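Local coordinates for protein halorhodopsin (Halobacterium salinarum, PDB 2JAF) that probably works as a light-driven chloride pump, using a bound retinal chromophore inside a bundle of transmembrane helices, at residues V46-G51 with A65-P70; G124-V129 with A190-I195; D197-L202 with Y243-I248. The protein carries 2 engineered substitutions. All coordinates share one frame; numbering follows the deposited sequence.

Contact 1 (V46-G51 with A65-P70); sequences VFVYMG and ATLMIP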
ATOM      1  N   VAL A  46      26.857   7.086   5.830  1.00 39.35           N
ATOM      2  CA  VAL A  46      27.258   6.873   7.218  1.00 38.19           C
ATOM      3  C   VAL A  46      26.678   5.566   7.756  1.00 37.23           C
ATOM      4  O   VAL A  46      27.375   4.788   8.407  1.00 37.63           O
ATOM      5  CB  VAL A  46      26.787   8.038   8.123  1.00 37.33           C
ATOM      6  CG1 VAL A  46      26.987   7.679   9.591  1.00 37.18           C
ATOM      7  CG2 VAL A  46      27.564   9.301   7.784  1.00 36.32           C
ATOM      8  N   PHE A  47      25.404   5.323   7.471  1.00 36.71           N
ATOM      9  CA  PHE A  47      24.743   4.113   7.938  1.00 36.48           C
ATOM     10  C   PHE A  47      25.302   2.844   7.296  1.00 38.24           C
ATOM     11  O   PHE A  47      25.484   1.832   7.973  1.00 38.22           O
ATOM     12  CB  PHE A  47      23.232   4.199   7.691  1.00 34.74           C
ATOM     13  CG  PHE A  47      22.557   5.337   8.418  1.00 32.88           C
ATOM     14  CD1 PHE A  47      23.208   6.018   9.446  1.00 30.84           C
ATOM     15  CD2 PHE A  47      21.258   5.716   8.085  1.00 30.71           C
ATOM     16  CE1 PHE A  47      22.576   7.058  10.130  1.00 30.99           C
ATOM     17  CE2 PHE A  47      20.618   6.752   8.761  1.00 30.07           C
ATOM     18  CZ  PHE A  47      21.277   7.425   9.786  1.00 29.12           C
ATOM     19  N   VAL A  48      25.561   2.888   5.991  1.00 39.86           N
ATOM     20  CA  VAL A  48      26.115   1.721   5.309  1.00 41.48           C
ATOM     21  C   VAL A  48      27.420   1.361   6.004  1.00 42.34           C
ATOM     22  O   VAL A  48      27.687   0.194   6.290  1.00 43.46           O
ATOM     23  CB  VAL A  48      26.401   2.012   3.820  1.00 42.43           C
ATOM     24  CG1 VAL A  48      27.130   0.828   3.185  1.00 42.85           C
ATOM     25  CG2 VAL A  48      25.096   2.271   3.085  1.00 42.51           C
ATOM     26  N   TYR A  49      28.219   2.385   6.282  1.00 43.49           N
ATOM     27  CA  TYR A  49      29.500   2.222   6.957  1.00 44.83           C
ATOM     28  C   TYR A  49      29.321   1.615   8.349  1.00 44.85           C
ATOM     29  O   TYR A  49      29.944   0.609   8.683  1.00 45.07           O
ATOM     30  CB  TYR A  49      30.190   3.583   7.069  1.00 45.88           C
ATOM     31  CG  TYR A  49      31.452   3.585   7.900  1.00 48.67           C
ATOM     32  CD1 TYR A  49      32.576   2.866   7.500  1.00 49.90           C
ATOM     33  CD2 TYR A  49      31.524   4.315   9.086  1.00 50.13           C
ATOM     34  CE1 TYR A  49      33.743   2.873   8.261  1.00 51.59           C
ATOM     35  CE2 TYR A  49      32.682   4.329   9.855  1.00 51.74           C
ATOM     36  CZ  TYR A  49      33.788   3.607   9.437  1.00 52.88           C
ATOM     37  OH  TYR A  49      34.937   3.618  10.197  1.00 54.44           O
ATOM     38  N   MET A  50      28.464   2.233   9.156  1.00 44.58           N
ATOM     39  CA  MET A  50      28.206   1.760  10.513  1.00 44.29           C
ATOM     40  C   MET A  50      27.784   0.299  10.558  1.00 45.31           C
ATOM     41  O   MET A  50      27.938  -0.365  11.580  1.00 46.37           O
ATOM     42  CB  MET A  50      27.128   2.624  11.177  1.00 42.09           C
ATOM     43  CG  MET A  50      27.595   4.023  11.543  1.00 40.11           C
ATOM     44  SD  MET A  50      26.243   5.076  12.103  1.00 36.16           S
ATOM     45  CE  MET A  50      26.003   4.476  13.795  1.00 37.70           C
ATOM     46  N   GLY A  51      27.245  -0.199   9.454  1.00 47.46           N
ATOM     47  CA  GLY A  51      26.814  -1.584   9.411  1.00 49.80           C
ATOM     48  C   GLY A  51      27.877  -2.516   8.855  1.00 51.32           C
ATOM     49  O   GLY A  51      27.633  -3.711   8.690  1.00 51.04           O
ATOM     50  N   ALA A  65      16.381  -1.929   7.501  1.00 33.35           N
ATOM     51  CA  ALA A  65      15.174  -1.130   7.647  1.00 34.29           C
ATOM     52  C   ALA A  65      15.566   0.319   7.908  1.00 34.27           C
ATOM     53  O   ALA A  65      14.921   1.252   7.420  1.00 35.02           O
ATOM     54  CB  ALA A  65      14.334  -1.659   8.800  1.00 35.20           C
ATOM     55  N   THR A  66      16.636   0.501   8.672  1.00 33.05           N
ATOM     56  CA  THR A  66      17.110   1.839   9.001  1.00 33.42           C
ATOM     57  C   THR A  66      17.722   2.534   7.787  1.00 32.95           C
ATOM     58  O   THR A  66      17.528   3.732   7.591  1.00 31.70           O
ATOM     59  CB  THR A  66      18.146   1.790  10.141  1.00 34.15           C
ATOM     60  OG1 THR A  66      17.551   1.169  11.291  1.00 33.51           O
ATOM     61  CG2 THR A  66      18.596   3.192  10.515  1.00 33.96           C
ATOM     62  N   LEU A  67      18.452   1.777   6.972  1.00 32.37           N
ATOM     63  CA  LEU A  67      19.082   2.320   5.772  1.00 32.91           C
ATOM     64  C   LEU A  67      18.066   2.932   4.818  1.00 31.52           C
ATOM     65  O   LEU A  67      18.353   3.907   4.123  1.00 32.29           O
ATOM     66  CB  LEU A  67      19.847   1.221   5.026  1.00 34.76           C
ATOM     67  CG  LEU A  67      21.277   0.934   5.482  1.00 37.14           C
ATOM     68  CD1 LEU A  67      21.830  -0.260   4.715  1.00 38.21           C
ATOM     69  CD2 LEU A  67      22.139   2.171   5.244  1.00 37.73           C
ATOM     70  N   MET A  68      16.877   2.352   4.780  1.00 29.99           N
ATOM     71  CA  MET A  68      15.850   2.841   3.879  1.00 29.31           C
ATOM     72  C   MET A  68      15.138   4.107   4.299  1.00 28.24           C
ATOM     73  O   MET A  68      14.479   4.736   3.479  1.00 27.54           O
ATOM     74  CB  MET A  68      14.831   1.753   3.625  1.00 30.02           C
ATOM     75  CG  MET A  68      15.360   0.700   2.684  1.00 33.79           C
ATOM     76  SD  MET A  68      14.014  -0.288   2.135  1.00 33.41           S
ATOM     77  CE  MET A  68      13.987  -1.503   3.438  1.00 32.97           C
ATOM     78  N   ILE A  69      15.258   4.482   5.566  1.00 25.89           N
ATOM     79  CA  ILE A  69      14.612   5.703   6.021  1.00 24.08           C
ATOM     80  C   ILE A  69      15.158   6.871   5.207  1.00 24.06           C
ATOM     81  O   ILE A  69      14.389   7.645   4.640  1.00 22.79           O
ATOM     82  CB  ILE A  69      14.830   5.919   7.538  1.00 24.85           C
ATOM     83  CG1 ILE A  69      14.047   4.851   8.309  1.00 24.74           C
ATOM     84  CG2 ILE A  69      14.386   7.325   7.946  1.00 23.79           C
ATOM     85  CD1 ILE A  69      14.360   4.776   9.793  1.00 26.06           C
ATOM     86  N   PRO A  70      16.496   7.008   5.115  1.00 24.72           N
ATOM     87  CA  PRO A  70      17.013   8.127   4.324  1.00 24.50           C
ATOM     88  C   PRO A  70      16.860   7.893   2.820  1.00 26.18           C
ATOM     89  O   PRO A  70      16.846   8.844   2.037  1.00 24.57           O
ATOM     90  CB  PRO A  70      18.471   8.223   4.771  1.00 25.72           C
ATOM     91  CG  PRO A  70      18.810   6.805   5.129  1.00 24.42           C
ATOM     92  CD  PRO A  70      17.580   6.359   5.878  1.00 23.69           C
TER
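Phe47 and Leu67 make the tightest apolar contact between the antiparallel helices 27-50 and 58-82, with Phe47 CB 3.4 Å from Leu67 CD2. The same methyl also meets the next residue along the first helix, lying 3.6 Å from Val48 N and 3.7 Å from Val48 CG2. One branch of a single leucine thus presses into the angle between two successive residues, and the side chains of Val48 and Leu67 run at about a right angle to each other.

The aromatic part of the packing comes from the Phe47 ring. With CG anti to its own carbonyl carbon (chi1 -61°), the ring swings beside its backbone N and reaches the second helix one turn further along, where CD2 comes within 4.0 Å of Pro70 CG. Ring and pyrrolidine meet at a slant. Beyond the pair, Phe47 also touches Ala246 and Leu250 of helix 227-255, so a third helix shares this side chain.

The polar bonds near the contact are made with residues beside it or within each helix. Pro70 has no N-H to offer Thr66 O, which is met instead by Ile69 N at 3.1 Å, and helix 58-82 is kinked here. Thr66 OG1 bonds to Ile62 O within its own helix, while Phe47 O accepts a hydrogen bond from Trp63 NE1 of helix 58-82.

Between the two segments alone, adhesion is purely apolar: it depends on Leu67 CD2 lying between Phe47 and Val48 and on the Phe47 ring lying against Pro70, and it carries little directional constraint of its own.

Contact 2 (G124-V129 with A190-I195); sequences GLLADV and AGTAEI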
ATOM      1  N   GLY A 124       9.745  -1.234  15.747  1.00 31.11           N
ATOM      2  CA  GLY A 124       9.033  -2.452  16.087  1.00 31.27           C
ATOM      3  C   GLY A 124       9.942  -3.665  16.190  1.00 33.17           C
ATOM      4  O   GLY A 124       9.792  -4.485  17.098  1.00 33.26           O
ATOM      5  N   LEU A 125      10.877  -3.788  15.253  1.00 33.30           N
ATOM      6  CA  LEU A 125      11.817  -4.902  15.268  1.00 34.75           C
ATOM      7  C   LEU A 125      12.684  -4.785  16.520  1.00 34.97           C
ATOM      8  O   LEU A 125      12.881  -5.755  17.245  1.00 35.25           O
ATOM      9  CB  LEU A 125      12.691  -4.876  14.011  1.00 35.62           C
ATOM     10  CG  LEU A 125      11.975  -5.129  12.681  1.00 37.88           C
ATOM     11  CD1 LEU A 125      12.925  -4.904  11.518  1.00 38.30           C
ATOM     12  CD2 LEU A 125      11.436  -6.554  12.663  1.00 38.50           C
ATOM     13  N   LEU A 126      13.187  -3.583  16.778  1.00 35.52           N
ATOM     14  CA  LEU A 126      14.020  -3.348  17.950  1.00 35.26           C
ATOM     15  C   LEU A 126      13.296  -3.776  19.220  1.00 36.17           C
ATOM     16  O   LEU A 126      13.879  -4.418  20.094  1.00 35.56           O
ATOM     17  CB  LEU A 126      14.388  -1.865  18.046  1.00 36.46           C
ATOM     18  CG  LEU A 126      15.247  -1.444  19.238  1.00 37.96           C
ATOM     19  CD1 LEU A 126      16.599  -2.140  19.178  1.00 38.37           C
ATOM     20  CD2 LEU A 126      15.427   0.064  19.223  1.00 39.31           C
ATOM     21  N   ALA A 127      12.018  -3.420  19.313  1.00 35.35           N
ATOM     22  CA  ALA A 127      11.210  -3.757  20.477  1.00 35.55           C
ATOM     23  C   ALA A 127      10.646  -5.173  20.397  1.00 36.53           C
ATOM     24  O   ALA A 127      10.034  -5.656  21.346  1.00 35.86           O
ATOM     25  CB  ALA A 127      10.075  -2.753  20.626  1.00 35.36           C
ATOM     26  N   ASP A 128      10.850  -5.831  19.260  1.00 38.33           N
ATOM     27  CA  ASP A 128      10.368  -7.196  19.060  1.00 40.84           C
ATOM     28  C   ASP A 128       8.897  -7.337  19.458  1.00 41.45           C
ATOM     29  O   ASP A 128       8.543  -8.163  20.302  1.00 41.09           O
ATOM     30  CB  ASP A 128      11.224  -8.169  19.878  1.00 43.06           C
ATOM     31  CG  ASP A 128      10.947  -9.617  19.535  1.00 45.30           C
ATOM     32  OD1 ASP A 128      10.994  -9.957  18.334  1.00 45.97           O
ATOM     33  OD2 ASP A 128      10.690 -10.411  20.464  1.00 47.52           O
ATOM     34  N   VAL A 129       8.046  -6.529  18.834  1.00 41.14           N
ATOM     35  CA  VAL A 129       6.616  -6.539  19.123  1.00 41.82           C
ATOM     36  C   VAL A 129       5.882  -7.614  18.331  1.00 43.27           C
ATOM     37  O   VAL A 129       6.449  -8.234  17.436  1.00 43.18           O
ATOM     38  CB  VAL A 129       5.982  -5.169  18.791  1.00 41.30           C
ATOM     39  CG1 VAL A 129       6.709  -4.062  19.543  1.00 40.87           C
ATOM     40  CG2 VAL A 129       6.039  -4.919  17.293  1.00 40.54           C
ATOM     41  N   ALA A 190      12.105  -7.769  25.791  1.00 41.87           N
ATOM     42  CA  ALA A 190      13.134  -7.952  24.777  1.00 39.78           C
ATOM     43  C   ALA A 190      14.486  -7.416  25.240  1.00 38.51           C
ATOM     44  O   ALA A 190      15.492  -7.574  24.550  1.00 39.96           O
ATOM     45  CB  ALA A 190      12.713  -7.262  23.484  1.00 39.93           C
ATOM     46  N   GLY A 191      14.502  -6.784  26.406  1.00 37.98           N
ATOM     47  CA  GLY A 191      15.734  -6.234  26.941  1.00 36.86           C
ATOM     48  C   GLY A 191      16.193  -4.974  26.229  1.00 35.91           C
ATOM     49  O   GLY A 191      17.367  -4.617  26.294  1.00 34.99           O
ATOM     50  N   THR A 192      15.270  -4.299  25.547  1.00 34.76           N
ATOM     51  CA  THR A 192      15.599  -3.073  24.817  1.00 33.25           C
ATOM     52  C   THR A 192      14.816  -1.860  25.325  1.00 33.59           C
ATOM     53  O   THR A 192      14.652  -0.869  24.604  1.00 31.41           O
ATOM     54  CB  THR A 192      15.309  -3.232  23.311  1.00 32.61           C
ATOM     55  OG1 THR A 192      13.962  -3.685  23.131  1.00 31.11           O
ATOM     56  CG2 THR A 192      16.270  -4.225  22.679  1.00 33.70           C
ATOM     57  N   ALA A 193      14.346  -1.938  26.566  1.00 33.55           N
ATOM     58  CA  ALA A 193      13.564  -0.862  27.177  1.00 33.36           C
ATOM     59  C   ALA A 193      14.272   0.491  27.251  1.00 33.23           C
ATOM     60  O   ALA A 193      13.645   1.534  27.052  1.00 32.43           O
ATOM     61  CB  ALA A 193      13.116  -1.280  28.568  1.00 32.26           C
ATOM     62  N   GLU A 194      15.569   0.473  27.545  1.00 32.43           N
ATOM     63  CA  GLU A 194      16.359   1.701  27.658  1.00 32.52           C
ATOM     64  C   GLU A 194      16.427   2.498  26.357  1.00 30.09           C
ATOM     65  O   GLU A 194      16.149   3.699  26.343  1.00 28.30           O
ATOM     66  CB  GLU A 194      17.781   1.368  28.124  1.00 35.96           C
ATOM     67  CG  GLU A 194      18.587   0.533  27.128  1.00 40.65           C
ATOM     68  CD  GLU A 194      17.870  -0.745  26.708  1.00 43.91           C
ATOM     69  OE1 GLU A 194      17.708  -1.656  27.551  1.00 43.91           O
ATOM     70  OE2 GLU A 194      17.461  -0.834  25.529  1.00 46.05           O
ATOM     71  N   ILE A 195      16.805   1.838  25.267  1.00 27.41           N
ATOM     72  CA  ILE A 195      16.898   2.516  23.978  1.00 26.70           C
ATOM     73  C   ILE A 195      15.501   2.845  23.439  1.00 25.12           C
ATOM     74  O   ILE A 195      15.294   3.886  22.813  1.00 24.92           O
ATOM     75  CB  ILE A 195      17.676   1.657  22.950  1.00 24.41           C
ATOM     76  CG1 ILE A 195      17.745   2.385  21.604  1.00 25.93           C
ATOM     77  CG2 ILE A 195      17.030   0.288  22.814  1.00 26.49           C
ATOM     78  CD1 ILE A 195      18.448   3.739  21.676  1.00 26.78           C
TER
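Thr192 faces the last turn of helix 106-127 with its two branches split by chemistry: OG1 donates to Leu126 O at 3.1 Å, and CG2 lies 4.1 Å from Leu126 CD1, the two side chains crossing obliquely. The hydroxyl holds the position between its own backbone N and carbonyl carbon (chi1 53°), which aims it at the other helix. It approaches at a C=O...donor angle of 125° and from above the carbonyl plane, 40° out of it. Its one proton goes mainly to Leu126 O; Ala187 O is a weak, competing acceptor. Although Thr192 sits at the N-cap position of helix 193-216, its side chain makes no cap.

Leu126 extends anti to its backbone N, and its CD2 lies 3.9 Å from Ile195 CG2, the two side chains crossing at about a right angle. Past the end of the helix, Asp128 CB packs 4.0 Å from Ala190 CB, while the Asp128 carboxylate turns to a salt bridge with Arg58. Asp128 ends helix 106-127 and Gly191 ends helix 182-190, each with positive phi in a Schellman motif.

A valine in place of Thr192 would probably leave Leu126 O without this donor and the helix ends without their bond. The chemistry implies a junction pinned by one hydroxyl at a helix end, where the peptide oxygens are short of in-helix donors, and flanked by the apolar pair Leu126 and Ile195.

Contact 3 (D197-L202 with Y243-I248); sequences DTLRVL and YVFAFI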
ATOM      1  N   ASP A 197      12.815   3.603  25.187  1.00 24.00           N
ATOM      2  CA  ASP A 197      12.323   4.772  25.914  1.00 26.21           C
ATOM      3  C   ASP A 197      12.927   6.069  25.373  1.00 25.16           C
ATOM      4  O   ASP A 197      12.252   7.099  25.307  1.00 24.56           O
ATOM      5  CB  ASP A 197      12.613   4.641  27.415  1.00 28.41           C
ATOM      6  CG  ASP A 197      11.737   3.598  28.093  1.00 32.80           C
ATOM      7  OD1 ASP A 197      10.663   3.263  27.551  1.00 34.20           O
ATOM      8  OD2 ASP A 197      12.111   3.120  29.184  1.00 37.06           O
ATOM      9  N   THR A 198      14.200   6.020  24.993  1.00 24.11           N
ATOM     10  CA  THR A 198      14.865   7.187  24.427  1.00 23.93           C
ATOM     11  C   THR A 198      14.247   7.514  23.069  1.00 23.21           C
ATOM     12  O   THR A 198      13.879   8.659  22.792  1.00 20.15           O
ATOM     13  CB  THR A 198      16.371   6.920  24.228  1.00 26.83           C
ATOM     14  OG1 THR A 198      17.010   6.839  25.506  1.00 28.42           O
ATOM     15  CG2 THR A 198      17.018   8.032  23.410  1.00 26.86           C
ATOM     16  N   LEU A 199      14.130   6.494  22.225  1.00 21.31           N
ATOM     17  CA  LEU A 199      13.583   6.676  20.883  1.00 21.43           C
ATOM     18  C   LEU A 199      12.112   7.061  20.901  1.00 21.75           C
ATOM     19  O   LEU A 199      11.642   7.781  20.016  1.00 20.72           O
ATOM     20  CB  LEU A 199      13.784   5.399  20.057  1.00 20.58           C
ATOM     21  CG  LEU A 199      15.250   5.017  19.802  1.00 22.80           C
ATOM     22  CD1 LEU A 199      15.315   3.718  19.014  1.00 24.32           C
ATOM     23  CD2 LEU A 199      15.956   6.135  19.040  1.00 22.52           C
ATOM     24  N   ARG A 200      11.385   6.584  21.907  1.00 20.42           N
ATOM     25  CA  ARG A 200       9.967   6.892  22.027  1.00 21.66           C
ATOM     26  C   ARG A 200       9.750   8.385  22.265  1.00 21.19           C
ATOM     27  O   ARG A 200       8.831   8.978  21.706  1.00 21.09           O
ATOM     28  CB  ARG A 200       9.350   6.083  23.171  1.00 22.93           C
ATOM     29  CG  ARG A 200       7.889   6.378  23.430  1.00 24.18           C
ATOM     30  CD  ARG A 200       7.307   5.391  24.430  1.00 26.26           C
ATOM     31  NE  ARG A 200       7.896   5.512  25.761  1.00 24.89           N
ATOM     32  CZ  ARG A 200       7.461   4.840  26.820  1.00 24.10           C
ATOM     33  NH1 ARG A 200       6.443   3.998  26.696  1.00 23.82           N
ATOM     34  NH2 ARG A 200       8.012   5.031  28.009  1.00 27.83           N
ATOM     35  N   VAL A 201      10.595   8.989  23.091  1.00 21.68           N
ATOM     36  CA  VAL A 201      10.476  10.415  23.372  1.00 21.35           C
ATOM     37  C   VAL A 201      10.719  11.196  22.089  1.00 21.68           C
ATOM     38  O   VAL A 201      10.003  12.154  21.790  1.00 22.97           O
ATOM     39  CB  VAL A 201      11.502  10.874  24.442  1.00 22.68           C
ATOM     40  CG1 VAL A 201      11.413  12.386  24.635  1.00 22.34           C
ATOM     41  CG2 VAL A 201      11.231  10.143  25.769  1.00 21.26           C
ATOM     42  N   LEU A 202      11.724  10.780  21.323  1.00 21.02           N
ATOM     43  CA  LEU A 202      12.042  11.455  20.074  1.00 20.80           C
ATOM     44  C   LEU A 202      10.884  11.393  19.088  1.00 23.17           C
ATOM     45  O   LEU A 202      10.567  12.390  18.436  1.00 22.29           O
ATOM     46  CB  LEU A 202      13.296  10.852  19.434  1.00 23.88           C
ATOM     47  CG  LEU A 202      14.614  11.139  20.155  1.00 26.20           C
ATOM     48  CD1 LEU A 202      15.770  10.523  19.369  1.00 29.11           C
ATOM     49  CD2 LEU A 202      14.804  12.638  20.301  1.00 29.81           C
ATOM     50  N   TYR A 243      17.081  11.292  10.130  1.00 21.57           N
ATOM     51  CA  TYR A 243      18.520  11.078  10.145  1.00 22.14           C
ATOM     52  C   TYR A 243      19.111  10.902  11.536  1.00 22.75           C
ATOM     53  O   TYR A 243      19.781   9.899  11.789  1.00 23.81           O
ATOM     54  CB  TYR A 243      19.241  12.206   9.389  1.00 20.79           C
ATOM     55  CG  TYR A 243      18.564  12.613   8.088  1.00 20.23           C
ATOM     56  CD1 TYR A 243      17.888  11.677   7.303  1.00 24.10           C
ATOM     57  CD2 TYR A 243      18.549  13.948   7.681  1.00 21.34           C
ATOM     58  CE1 TYR A 243      17.193  12.064   6.148  1.00 23.60           C
ATOM     59  CE2 TYR A 243      17.864  14.346   6.532  1.00 24.14           C
ATOM     60  CZ  TYR A 243      17.183  13.402   5.776  1.00 24.16           C
ATOM     61  OH  TYR A 243      16.443  13.807   4.691  1.00 24.82           O
ATOM     62  N   VAL A 244      18.870  11.856  12.436  1.00 22.63           N
ATOM     63  CA  VAL A 244      19.409  11.752  13.789  1.00 22.01           C
ATOM     64  C   VAL A 244      18.788  10.554  14.491  1.00 21.65           C
ATOM     65  O   VAL A 244      19.487   9.776  15.147  1.00 22.92           O
ATOM     66  CB  VAL A 244      19.159  13.055  14.611  1.00 23.16           C
ATOM     67  CG1 VAL A 244      19.568  12.851  16.071  1.00 25.83           C
ATOM     68  CG2 VAL A 244      19.978  14.197  14.022  1.00 20.77           C
ATOM     69  N   PHE A 245      17.478  10.387  14.329  1.00 20.53           N
ATOM     70  CA  PHE A 245      16.769   9.270  14.936  1.00 21.99           C
ATOM     71  C   PHE A 245      17.392   7.946  14.504  1.00 23.46           C
ATOM     72  O   PHE A 245      17.666   7.075  15.337  1.00 24.24           O
ATOM     73  CB  PHE A 245      15.288   9.306  14.530  1.00 25.21           C
ATOM     74  CG  PHE A 245      14.515   8.079  14.925  1.00 25.82           C
ATOM     75  CD1 PHE A 245      14.486   6.958  14.098  1.00 27.39           C
ATOM     76  CD2 PHE A 245      13.818   8.039  16.127  1.00 27.50           C
ATOM     77  CE1 PHE A 245      13.771   5.816  14.464  1.00 29.19           C
ATOM     78  CE2 PHE A 245      13.101   6.903  16.499  1.00 27.96           C
ATOM     79  CZ  PHE A 245      13.079   5.792  15.667  1.00 27.24           C
ATOM     80  N   ALA A 246      17.610   7.798  13.199  1.00 21.90           N
ATOM     81  CA  ALA A 246      18.196   6.573  12.650  1.00 22.23           C
ATOM     82  C   ALA A 246      19.616   6.364  13.159  1.00 22.92           C
ATOM     83  O   ALA A 246      20.025   5.232  13.423  1.00 24.11           O
ATOM     84  CB  ALA A 246      18.190   6.623  11.123  1.00 24.24           C
ATOM     85  N   PHE A 247      20.366   7.451  13.299  1.00 22.05           N
ATOM     86  CA  PHE A 247      21.740   7.358  13.791  1.00 24.87           C
ATOM     87  C   PHE A 247      21.771   6.797  15.210  1.00 24.21           C
ATOM     88  O   PHE A 247      22.545   5.891  15.520  1.00 25.76           O
ATOM     89  CB  PHE A 247      22.409   8.734  13.788  1.00 25.97           C
ATOM     90  CG  PHE A 247      23.794   8.723  14.379  1.00 29.93           C
ATOM     91  CD1 PHE A 247      24.852   8.139  13.688  1.00 31.48           C
ATOM     92  CD2 PHE A 247      24.027   9.246  15.648  1.00 31.77           C
ATOM     93  CE1 PHE A 247      26.128   8.074  14.253  1.00 31.82           C
ATOM     94  CE2 PHE A 247      25.299   9.188  16.223  1.00 32.54           C
ATOM     95  CZ  PHE A 247      26.351   8.599  15.523  1.00 33.05           C
ATOM     96  N   ILE A 248      20.931   7.354  16.075  1.00 23.91           N
ATOM     97  CA  ILE A 248      20.861   6.919  17.467  1.00 23.54           C
ATOM     98  C   ILE A 248      20.451   5.458  17.568  1.00 25.32           C
ATOM     99  O   ILE A 248      21.036   4.691  18.342  1.00 23.28           O
ATOM    100  CB  ILE A 248      19.861   7.790  18.256  1.00 24.27           C
ATOM    101  CG1 ILE A 248      20.394   9.224  18.342  1.00 26.15           C
ATOM    102  CG2 ILE A 248      19.622   7.194  19.650  1.00 23.96           C
ATOM    103  CD1 ILE A 248      19.415  10.218  18.940  1.00 27.93           C
TER
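Phe245 sends its CG anti to the backbone N (chi1 171°), and Leu199 turns its CG anti to the carbonyl carbon (chi1 -64°); together these torsions bring ring and isobutyl group into the seam between helices 193-216 and 227-255. Leu199 CD2 comes 3.9 Å from Phe245 CE2, the two side chains running at about a right angle. The rim of the ring also meets main chain: Leu199 O lies in the ring plane, 3.9 Å from CE2, which is consistent with a weak attraction between the C-H edge and the carbonyl. Leu202 CB is a looser neighbour of the same edge, 4.4 Å from CD2 of Phe245.

Ile248, one turn on from Phe245, fills the other part of the seam. Its CG2 lies 3.9 Å from Leu199 CD2 as the two side chains slide past each other in opposite directions. Leu202 and Ile248 instead reach toward each other tip to tip, CD1 to CD1 at 3.7 Å. Leu199 is therefore flanked by both residues of the facing helix.

Helix 106-127 packs against this seam as well, through Leu126 on Leu199 and Ile119 on Phe245. The Arg200 side chain starts away from the seam; its guanidinium is paired by charge with Asp197 and bonds through NH1 to Leu179 O.

The segment axes pass 10.9 Å apart at 175°, almost exactly antiparallel. Such antiparallel side-by-side packing of the last two membrane-spanning helices is characteristic of the seven-helix bundle of microbial rhodopsins, and here the Phe245 side chain stands about 8 Å from the bound retinal.

Along the chain the three contacts come in series, and each joins helices of one seven-helix bundle. Contact 1 couples helices 27-50 and 58-82; contact 2 ties the end of helix 106-127 to the start of helix 193-216; contact 3 sets helix 193-216 against helix 227-255. Contacts 2 and 3 share helix 193-216, with centres 13 Å apart, and meet where Ile195 packs on Ile248. Contacts 1 and 3 have centres 14 Å apart and meet where Thr66 reaches Ala246. Contacts 1 and 2, with centres 19 Å apart, do not touch. Contact 3 thus bridges the other two, linking early and late helices in what is, by family topology, the cytoplasmic half.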